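Local coordinates for VESB protease (PDB 4LK4), which is a secreted trypsin-like protease of the peptidase S1 family, probably a serine endopeptidase, that also carries an Ig-like domain, at residues 317-330 with 338-350. The protein carries 1 engineered substitution. Numbering follows the deposited sequence.
Sequences VDAQHYRQYQYDFE and GSKRATSRIQLDT
Tyr325 pairs with Leu348, Tyr327 with Ile346 and Phe329 with Ser344, each through two backbone hydrogen bonds, in the antiparallel hairpin of strands 324-335 and 338-349. Beyond the last bridge, Gln324 with Asp349, Thr350 N still bonds to Arg323 O. Thr350 OG1 donates to His321 O (2.7 Å), on a lone pair, and accepts from Arg323 N (3.0 Å). Thus one hydroxyl ties down the turn before the strand.

Charged groups meet on the face that carries Asp328 and Glu330. Arg345 holds Asp328 side-on and nearly coplanar: NE binds OD1 at 2.7 Å, and NH2 binds OD2. The bend at chi3 (-68°) brings the guanidinium edge alongside the Asp328 carboxylate. Gln326 lays its side-chain amide flat over one face of that guanidinium. The two oxygens of Glu330 take different partners: OE1 forms a salt bridge with Arg341 NH1 (2.9 Å) and OE2 accepts from Thr343 OG1 (2.7 Å).

The face with Tyr325, Tyr327, Phe329, Ile346 and Leu348 is mostly apolar. Leu348 CD1 touches Tyr325 CD1 (3.7 Å), while its CD2 meets Val317 CB from strand 310-319. Ser344 CB sits over the Phe329 ring in a CH-pi contact, 4.0 Å from the centroid. Ser344 OG is hydrogen-bonded to Tyr270 OH and Asp251 O.

This face packs in the Ig-like domain's core against strand 262-272, where Phe268 meets Phe329 edge-to-face. In the sheet, strand 338-349 lies between strands 248-258 and 324-335, and strand 278-283 lies on the far side of 324-335.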
ATOM      1  N   VAL A 317      12.471  21.426  11.090  1.00 78.11           N
ATOM      2  CA  VAL A 317      11.299  22.257  11.256  1.00 78.35           C
ATOM      3  C   VAL A 317      11.476  23.040  12.538  1.00 81.36           C
ATOM      4  O   VAL A 317      11.683  22.459  13.601  1.00 81.16           O
ATOM      5  CB  VAL A 317      10.007  21.425  11.356  1.00 75.02           C
ATOM      6  CG1 VAL A 317       8.830  22.314  11.746  1.00 76.49           C
ATOM      7  CG2 VAL A 317       9.732  20.724  10.040  1.00 72.02           C
ATOM      8  N   ASP A 318      11.392  24.358  12.420  1.00 85.25           N
ATOM      9  CA  ASP A 318      11.455  25.262  13.557  1.00 89.79           C
ATOM     10  C   ASP A 318      10.009  25.500  13.956  1.00 89.08           C
ATOM     11  O   ASP A 318       9.337  26.378  13.416  1.00 90.41           O
ATOM     12  CB  ASP A 318      12.164  26.570  13.162  1.00 94.60           C
ATOM     13  CG  ASP A 318      12.458  27.478  14.352  1.00101.07           C
ATOM     14  OD1 ASP A 318      12.498  26.980  15.501  1.00103.71           O
ATOM     15  OD2 ASP A 318      12.679  28.692  14.135  1.00104.44           O
ATOM     16  N   ALA A 319       9.518  24.665  14.862  1.00 87.78           N
ATOM     17  CA  ALA A 319       8.149  24.772  15.337  1.00 88.74           C
ATOM     18  C   ALA A 319       8.093  25.797  16.449  1.00 94.15           C
ATOM     19  O   ALA A 319       8.553  25.540  17.570  1.00 95.50           O
ATOM     20  CB  ALA A 319       7.653  23.432  15.838  1.00 86.83           C
ATOM     21  N   GLN A 320       7.548  26.963  16.130  1.00 97.30           N
ATOM     22  CA  GLN A 320       7.448  28.051  17.090  1.00103.14           C
ATOM     23  C   GLN A 320       5.996  28.368  17.456  1.00104.61           C
ATOM     24  O   GLN A 320       5.763  29.179  18.344  1.00109.53           O
ATOM     25  CB  GLN A 320       8.168  29.286  16.542  1.00106.58           C
ATOM     26  CG  GLN A 320       9.679  29.101  16.401  1.00107.48           C
ATOM     27  CD  GLN A 320      10.426  29.082  17.745  1.00111.07           C
ATOM     28  OE1 GLN A 320      10.610  30.131  18.386  1.00116.02           O
ATOM     29  NE2 GLN A 320      10.879  27.895  18.167  1.00108.18           N
ATOM     30  N   HIS A 321       5.034  27.724  16.788  1.00101.11           N
ATOM     31  CA  HIS A 321       3.612  27.880  17.101  1.00102.64           C
ATOM     32  C   HIS A 321       2.998  26.565  17.531  1.00100.48           C
ATOM     33  O   HIS A 321       3.603  25.495  17.404  1.00 94.92           O
ATOM     34  CB  HIS A 321       2.834  28.362  15.880  1.00103.36           C
ATOM     35  CG  HIS A 321       3.345  29.635  15.302  1.00107.38           C
ATOM     36  ND1 HIS A 321       4.282  29.670  14.291  1.00106.24           N
ATOM     37  CD2 HIS A 321       3.049  30.922  15.591  1.00112.63           C
ATOM     38  CE1 HIS A 321       4.545  30.927  13.986  1.00110.13           C
ATOM     39  NE2 HIS A 321       3.809  31.705  14.760  1.00114.68           N
ATOM     40  N   TYR A 322       1.758  26.670  17.997  1.00103.79           N
ATOM     41  CA  TYR A 322       0.982  25.536  18.471  1.00102.63           C
ATOM     42  C   TYR A 322       0.044  25.041  17.387  1.00100.96           C
ATOM     43  O   TYR A 322      -1.041  25.591  17.191  1.00103.32           O
ATOM     44  CB  TYR A 322       0.179  25.945  19.713  1.00107.08           C
ATOM     45  CG  TYR A 322       1.036  26.204  20.936  1.00108.49           C
ATOM     46  CD1 TYR A 322       1.950  25.247  21.368  1.00106.26           C
ATOM     47  CD2 TYR A 322       0.918  27.380  21.666  1.00112.92           C
ATOM     48  CE1 TYR A 322       2.728  25.448  22.481  1.00108.52           C
ATOM     49  CE2 TYR A 322       1.703  27.596  22.792  1.00115.60           C
ATOM     50  CZ  TYR A 322       2.606  26.621  23.186  1.00113.69           C
ATOM     51  OH  TYR A 322       3.403  26.786  24.281  1.00115.76           O
ATOM     52  N   ARG A 323       0.462  23.992  16.687  1.00 98.46           N
ATOM     53  CA  ARG A 323      -0.307  23.470  15.559  1.00 96.29           C
ATOM     54  C   ARG A 323       0.273  22.160  15.023  1.00 91.38           C
ATOM     55  O   ARG A 323       1.276  21.650  15.526  1.00 89.43           O
ATOM     56  CB  ARG A 323      -0.384  24.521  14.436  1.00 98.24           C
ATOM     57  CG  ARG A 323       0.959  25.050  13.944  1.00 98.68           C
ATOM     58  CD  ARG A 323       0.752  26.153  12.910  1.00102.20           C
ATOM     59  NE  ARG A 323       1.741  26.136  11.824  1.00102.34           N
ATOM     60  CZ  ARG A 323       1.816  25.201  10.866  1.00101.03           C
ATOM     61  NH1 ARG A 323       0.985  24.164  10.855  1.00 98.71           N
ATOM     62  NH2 ARG A 323       2.744  25.287   9.915  1.00100.97           N
ATOM     63  N   GLN A 324      -0.388  21.611  14.011  1.00 89.64           N
ATOM     64  CA  GLN A 324       0.121  20.454  13.305  1.00 86.02           C
ATOM     65  C   GLN A 324       1.023  20.872  12.168  1.00 81.27           C
ATOM     66  O   GLN A 324       0.644  21.682  11.336  1.00 81.95           O
ATOM     67  CB  GLN A 324      -1.019  19.676  12.708  1.00 88.93           C
ATOM     68  CG  GLN A 324      -2.102  19.328  13.702  1.00 95.00           C
ATOM     69  CD  GLN A 324      -2.930  18.148  13.221  1.00 96.42           C
ATOM     70  OE1 GLN A 324      -2.395  17.059  12.950  1.00 93.79           O
ATOM     71  NE2 GLN A 324      -4.238  18.365  13.088  1.00100.04           N
ATOM     72  N   TYR A 325       2.210  20.297  12.123  1.00 75.83           N
ATOM     73  CA  TYR A 325       3.122  20.530  11.026  1.00 72.47           C
ATOM     74  C   TYR A 325       3.132  19.283  10.166  1.00 68.42           C
ATOM     75  O   TYR A 325       3.296  18.178  10.669  1.00 65.87           O
ATOM     76  CB  TYR A 325       4.539  20.825  11.542  1.00 72.67           C
ATOM     77  CG  TYR A 325       4.664  22.131  12.281  1.00 75.59           C
ATOM     78  CD1 TYR A 325       4.225  22.260  13.604  1.00 77.49           C
ATOM     79  CD2 TYR A 325       5.241  23.247  11.672  1.00 77.34           C
ATOM     80  CE1 TYR A 325       4.354  23.463  14.284  1.00 80.47           C
ATOM     81  CE2 TYR A 325       5.377  24.452  12.353  1.00 79.73           C
ATOM     82  CZ  TYR A 325       4.928  24.551  13.651  1.00 81.36           C
ATOM     83  OH  TYR A 325       5.053  25.740  14.312  1.00 85.49           O
ATOM     84  N   GLN A 326       2.935  19.472   8.867  1.00 67.25           N
ATOM     85  CA  GLN A 326       3.031  18.393   7.918  1.00 64.22           C
ATOM     86  C   GLN A 326       3.599  18.905   6.622  1.00 64.04           C
ATOM     87  O   GLN A 326       2.894  19.554   5.844  1.00 66.25           O
ATOM     88  CB  GLN A 326       1.661  17.778   7.654  1.00 64.76           C
ATOM     89  CG  GLN A 326       1.744  16.478   6.866  1.00 61.93           C
ATOM     90  CD  GLN A 326       0.381  15.896   6.585  1.00 62.78           C
ATOM     91  OE1 GLN A 326      -0.064  14.969   7.271  1.00 63.89           O
ATOM     92  NE2 GLN A 326      -0.299  16.444   5.590  1.00 62.91           N
ATOM     93  N   TYR A 327       4.873  18.605   6.386  1.00 62.75           N
ATOM     94  CA  TYR A 327       5.542  19.065   5.172  1.00 62.97           C
ATOM     95  C   TYR A 327       5.977  17.913   4.288  1.00 58.16           C
ATOM     96  O   TYR A 327       6.688  17.021   4.727  1.00 56.83           O
ATOM     97  CB  TYR A 327       6.763  19.931   5.495  1.00 65.29           C
ATOM     98  CG  TYR A 327       6.461  21.179   6.262  1.00 69.79           C
ATOM     99  CD1 TYR A 327       5.503  22.081   5.814  1.00 74.19           C
ATOM    100  CD2 TYR A 327       7.158  21.490   7.422  1.00 71.44           C
ATOM    101  CE1 TYR A 327       5.247  23.263   6.513  1.00 76.54           C
ATOM    102  CE2 TYR A 327       6.901  22.657   8.121  1.00 74.73           C
ATOM    103  CZ  TYR A 327       5.940  23.533   7.672  1.00 76.82           C
ATOM    104  OH  TYR A 327       5.691  24.693   8.379  1.00 82.13           O
ATOM    105  N   ASP A 328       5.575  17.998   3.030  1.00 56.75           N
ATOM    106  CA  ASP A 328       5.924  17.044   2.000  1.00 54.74           C
ATOM    107  C   ASP A 328       6.940  17.615   1.046  1.00 55.27           C
ATOM    108  O   ASP A 328       6.783  18.720   0.549  1.00 56.76           O
ATOM    109  CB  ASP A 328       4.662  16.684   1.227  1.00 54.84           C
ATOM    110  CG  ASP A 328       3.669  15.915   2.086  1.00 54.94           C
ATOM    111  OD1 ASP A 328       4.070  15.522   3.203  1.00 55.06           O
ATOM    112  OD2 ASP A 328       2.511  15.688   1.668  1.00 55.25           O
ATOM    113  N   PHE A 329       7.987  16.857   0.788  1.00 54.81           N
ATOM    114  CA  PHE A 329       8.998  17.269  -0.171  1.00 56.52           C
ATOM    115  C   PHE A 329       9.377  16.099  -1.074  1.00 55.93           C
ATOM    116  O   PHE A 329       9.246  14.931  -0.709  1.00 55.80           O
ATOM    117  CB  PHE A 329      10.233  17.815   0.544  1.00 57.71           C
ATOM    118  CG  PHE A 329      10.823  16.852   1.520  1.00 57.77           C
ATOM    119  CD1 PHE A 329      10.339  16.776   2.809  1.00 58.10           C
ATOM    120  CD2 PHE A 329      11.840  15.999   1.135  1.00 57.86           C
ATOM    121  CE1 PHE A 329      10.868  15.871   3.705  1.00 58.85           C
ATOM    122  CE2 PHE A 329      12.383  15.103   2.022  1.00 57.88           C
ATOM    123  CZ  PHE A 329      11.890  15.030   3.312  1.00 58.57           C
ATOM    124  N   GLU A 330       9.887  16.449  -2.236  1.00 57.41           N
ATOM    125  CA  GLU A 330      10.049  15.557  -3.341  1.00 58.80           C
ATOM    126  C   GLU A 330      11.481  15.661  -3.848  1.00 60.20           C
ATOM    127  O   GLU A 330      11.986  16.773  -4.092  1.00 62.52           O
ATOM    128  CB  GLU A 330       9.082  16.017  -4.426  1.00 61.81           C
ATOM    129  CG  GLU A 330       8.833  15.033  -5.540  1.00 63.80           C
ATOM    130  CD  GLU A 330       7.419  15.164  -6.127  1.00 66.53           C
ATOM    131  OE1 GLU A 330       7.278  15.773  -7.212  1.00 70.16           O
ATOM    132  OE2 GLU A 330       6.447  14.665  -5.495  1.00 64.72           O
ATOM    133  N   GLY A 338      13.683   7.489 -17.858  1.00 86.91           N
ATOM    134  CA  GLY A 338      12.860   8.707 -17.766  1.00 85.63           C
ATOM    135  C   GLY A 338      13.186   9.473 -16.491  1.00 82.75           C
ATOM    136  O   GLY A 338      14.228  10.146 -16.396  1.00 85.94           O
ATOM    137  N   SER A 339      12.314   9.363 -15.493  1.00 76.08           N
ATOM    138  CA  SER A 339      12.595   9.979 -14.208  1.00 70.89           C
ATOM    139  C   SER A 339      11.873   9.281 -13.088  1.00 66.06           C
ATOM    140  O   SER A 339      10.909   8.602 -13.331  1.00 63.91           O
ATOM    141  CB  SER A 339      12.230  11.455 -14.214  1.00 70.69           C
ATOM    142  OG  SER A 339      10.856  11.674 -14.411  1.00 69.36           O
ATOM    143  N   LYS A 340      12.373   9.478 -11.868  1.00 64.21           N
ATOM    144  CA  LYS A 340      11.800   8.916 -10.648  1.00 60.79           C
ATOM    145  C   LYS A 340      11.667   9.998  -9.599  1.00 58.85           C
ATOM    146  O   LYS A 340      12.514  10.912  -9.512  1.00 59.93           O
ATOM    147  CB  LYS A 340      12.694   7.812 -10.115  1.00 61.35           C
ATOM    148  CG  LYS A 340      12.823   6.670 -11.097  1.00 64.86           C
ATOM    149  CD  LYS A 340      13.541   5.495 -10.484  1.00 66.94           C
ATOM    150  CE  LYS A 340      13.745   4.417 -11.527  1.00 71.03           C
ATOM    151  NZ  LYS A 340      14.392   3.222 -10.919  1.00 73.83           N
ATOM    152  N   ARG A 341      10.604   9.912  -8.816  1.00 55.28           N
ATOM    153  CA  ARG A 341      10.322  10.895  -7.794  1.00 54.65           C
ATOM    154  C   ARG A 341      10.082  10.150  -6.511  1.00 52.68           C
ATOM    155  O   ARG A 341       9.313   9.202  -6.485  1.00 54.42           O
ATOM    156  CB  ARG A 341       9.079  11.720  -8.155  1.00 55.89           C
ATOM    157  CG  ARG A 341       9.264  12.613  -9.385  1.00 59.58           C
ATOM    158  CD  ARG A 341       7.987  13.340  -9.790  1.00 61.39           C
ATOM    159  NE  ARG A 341       8.168  14.190 -10.971  1.00 64.73           N
ATOM    160  CZ  ARG A 341       8.372  15.511 -10.954  1.00 66.77           C
ATOM    161  NH1 ARG A 341       8.439  16.202  -9.822  1.00 66.09           N
ATOM    162  NH2 ARG A 341       8.518  16.155 -12.095  1.00 69.96           N
ATOM    163  N   ALA A 342      10.749  10.566  -5.456  1.00 51.43           N
ATOM    164  CA  ALA A 342      10.444  10.127  -4.129  1.00 49.97           C
ATOM    165  C   ALA A 342       9.844  11.313  -3.403  1.00 50.11           C
ATOM    166  O   ALA A 342      10.437  12.409  -3.367  1.00 50.91           O
ATOM    167  CB  ALA A 342      11.699   9.676  -3.421  1.00 50.85           C
ATOM    168  N   THR A 343       8.681  11.077  -2.799  1.00 48.40           N
ATOM    169  CA  THR A 343       7.979  12.083  -2.009  1.00 47.18           C
ATOM    170  C   THR A 343       7.981  11.634  -0.550  1.00 46.46           C
ATOM    171  O   THR A 343       7.428  10.598  -0.213  1.00 46.03           O
ATOM    172  CB  THR A 343       6.549  12.262  -2.548  1.00 46.47           C
ATOM    173  OG1 THR A 343       6.619  12.524  -3.942  1.00 47.42           O
ATOM    174  CG2 THR A 343       5.839  13.396  -1.918  1.00 47.10           C
ATOM    175  N   SER A 344       8.636  12.419   0.304  1.00 47.56           N
ATOM    176  CA  SER A 344       8.721  12.142   1.740  1.00 47.24           C
ATOM    177  C   SER A 344       7.952  13.174   2.539  1.00 47.42           C
ATOM    178  O   SER A 344       7.520  14.173   1.992  1.00 48.67           O
ATOM    179  CB  SER A 344      10.165  12.161   2.186  1.00 48.37           C
ATOM    180  OG  SER A 344      10.907  11.166   1.517  1.00 49.00           O
ATOM    181  N   ARG A 345       7.786  12.915   3.833  1.00 47.06           N
ATOM    182  CA  ARG A 345       6.959  13.739   4.699  1.00 47.72           C
ATOM    183  C   ARG A 345       7.555  13.789   6.086  1.00 49.33           C
ATOM    184  O   ARG A 345       7.987  12.792   6.615  1.00 49.24           O
ATOM    185  CB  ARG A 345       5.560  13.174   4.809  1.00 47.63           C
ATOM    186  CG  ARG A 345       4.750  13.746   5.970  1.00 48.94           C
ATOM    187  CD  ARG A 345       3.300  13.285   5.955  1.00 48.58           C
ATOM    188  NE  ARG A 345       2.610  13.872   4.819  1.00 48.77           N
ATOM    189  CZ  ARG A 345       1.431  13.472   4.347  1.00 50.55           C
ATOM    190  NH1 ARG A 345       0.759  12.457   4.923  1.00 51.20           N
ATOM    191  NH2 ARG A 345       0.917  14.077   3.272  1.00 50.77           N
ATOM    192  N   ILE A 346       7.602  14.978   6.651  1.00 51.40           N
ATOM    193  CA  ILE A 346       7.957  15.161   8.028  1.00 52.85           C
ATOM    194  C   ILE A 346       6.744  15.762   8.702  1.00 54.31           C
ATOM    195  O   ILE A 346       6.113  16.678   8.195  1.00 55.18           O
ATOM    196  CB  ILE A 346       9.193  16.054   8.191  1.00 54.24           C
ATOM    197  CG1 ILE A 346       9.623  16.096   9.637  1.00 56.16           C
ATOM    198  CG2 ILE A 346       8.948  17.478   7.696  1.00 55.60           C
ATOM    199  CD1 ILE A 346      11.030  16.592   9.791  1.00 58.07           C
ATOM    200  N   GLN A 347       6.421  15.229   9.852  1.00 55.81           N
ATOM    201  CA  GLN A 347       5.204  15.576  10.508  1.00 58.51           C
ATOM    202  C   GLN A 347       5.428  15.551  12.001  1.00 60.82           C
ATOM    203  O   GLN A 347       6.185  14.712  12.499  1.00 60.77           O
ATOM    204  CB  GLN A 347       4.139  14.548  10.151  1.00 58.38           C
ATOM    205  CG  GLN A 347       2.800  14.795  10.817  1.00 60.95           C
ATOM    206  CD  GLN A 347       1.682  13.944  10.219  1.00 61.44           C
ATOM    207  OE1 GLN A 347       1.841  13.304   9.174  1.00 59.87           O
ATOM    208  NE2 GLN A 347       0.543  13.938  10.891  1.00 63.70           N
ATOM    209  N   LEU A 348       4.726  16.449  12.693  1.00 63.25           N
ATOM    210  CA  LEU A 348       4.773  16.574  14.145  1.00 66.26           C
ATOM    211  C   LEU A 348       3.629  17.446  14.635  1.00 69.21           C
ATOM    212  O   LEU A 348       2.946  18.099  13.846  1.00 68.14           O
ATOM    213  CB  LEU A 348       6.103  17.190  14.570  1.00 67.56           C
ATOM    214  CG  LEU A 348       6.392  18.585  14.019  1.00 67.56           C
ATOM    215  CD1 LEU A 348       6.318  19.588  15.152  1.00 71.95           C
ATOM    216  CD2 LEU A 348       7.771  18.618  13.396  1.00 66.66           C
ATOM    217  N   ASP A 349       3.422  17.460  15.944  1.00 74.10           N
ATOM    218  CA  ASP A 349       2.300  18.197  16.518  1.00 78.22           C
ATOM    219  C   ASP A 349       2.672  18.841  17.852  1.00 81.05           C
ATOM    220  O   ASP A 349       3.315  18.190  18.685  1.00 82.51           O
ATOM    221  CB  ASP A 349       1.104  17.259  16.699  1.00 78.10           C
ATOM    222  CG  ASP A 349      -0.217  18.006  16.792  1.00 81.52           C
ATOM    223  OD1 ASP A 349      -0.278  19.108  17.379  1.00 84.14           O
ATOM    224  OD2 ASP A 349      -1.218  17.485  16.261  1.00 85.31           O
ATOM    225  N   THR A 350       2.218  20.090  18.050  1.00 83.28           N
ATOM    226  CA  THR A 350       2.478  20.876  19.280  1.00 87.31           C
ATOM    227  C   THR A 350       1.180  21.435  19.914  1.00 90.66           C
ATOM    228  O   THR A 350       0.096  21.398  19.305  1.00 89.89           O
ATOM    229  CB  THR A 350       3.465  22.048  18.994  1.00 87.27           C
ATOM    230  OG1 THR A 350       2.923  22.906  17.986  1.00 86.65           O
ATOM    231  CG2 THR A 350       4.836  21.551  18.495  1.00 84.21           C
TER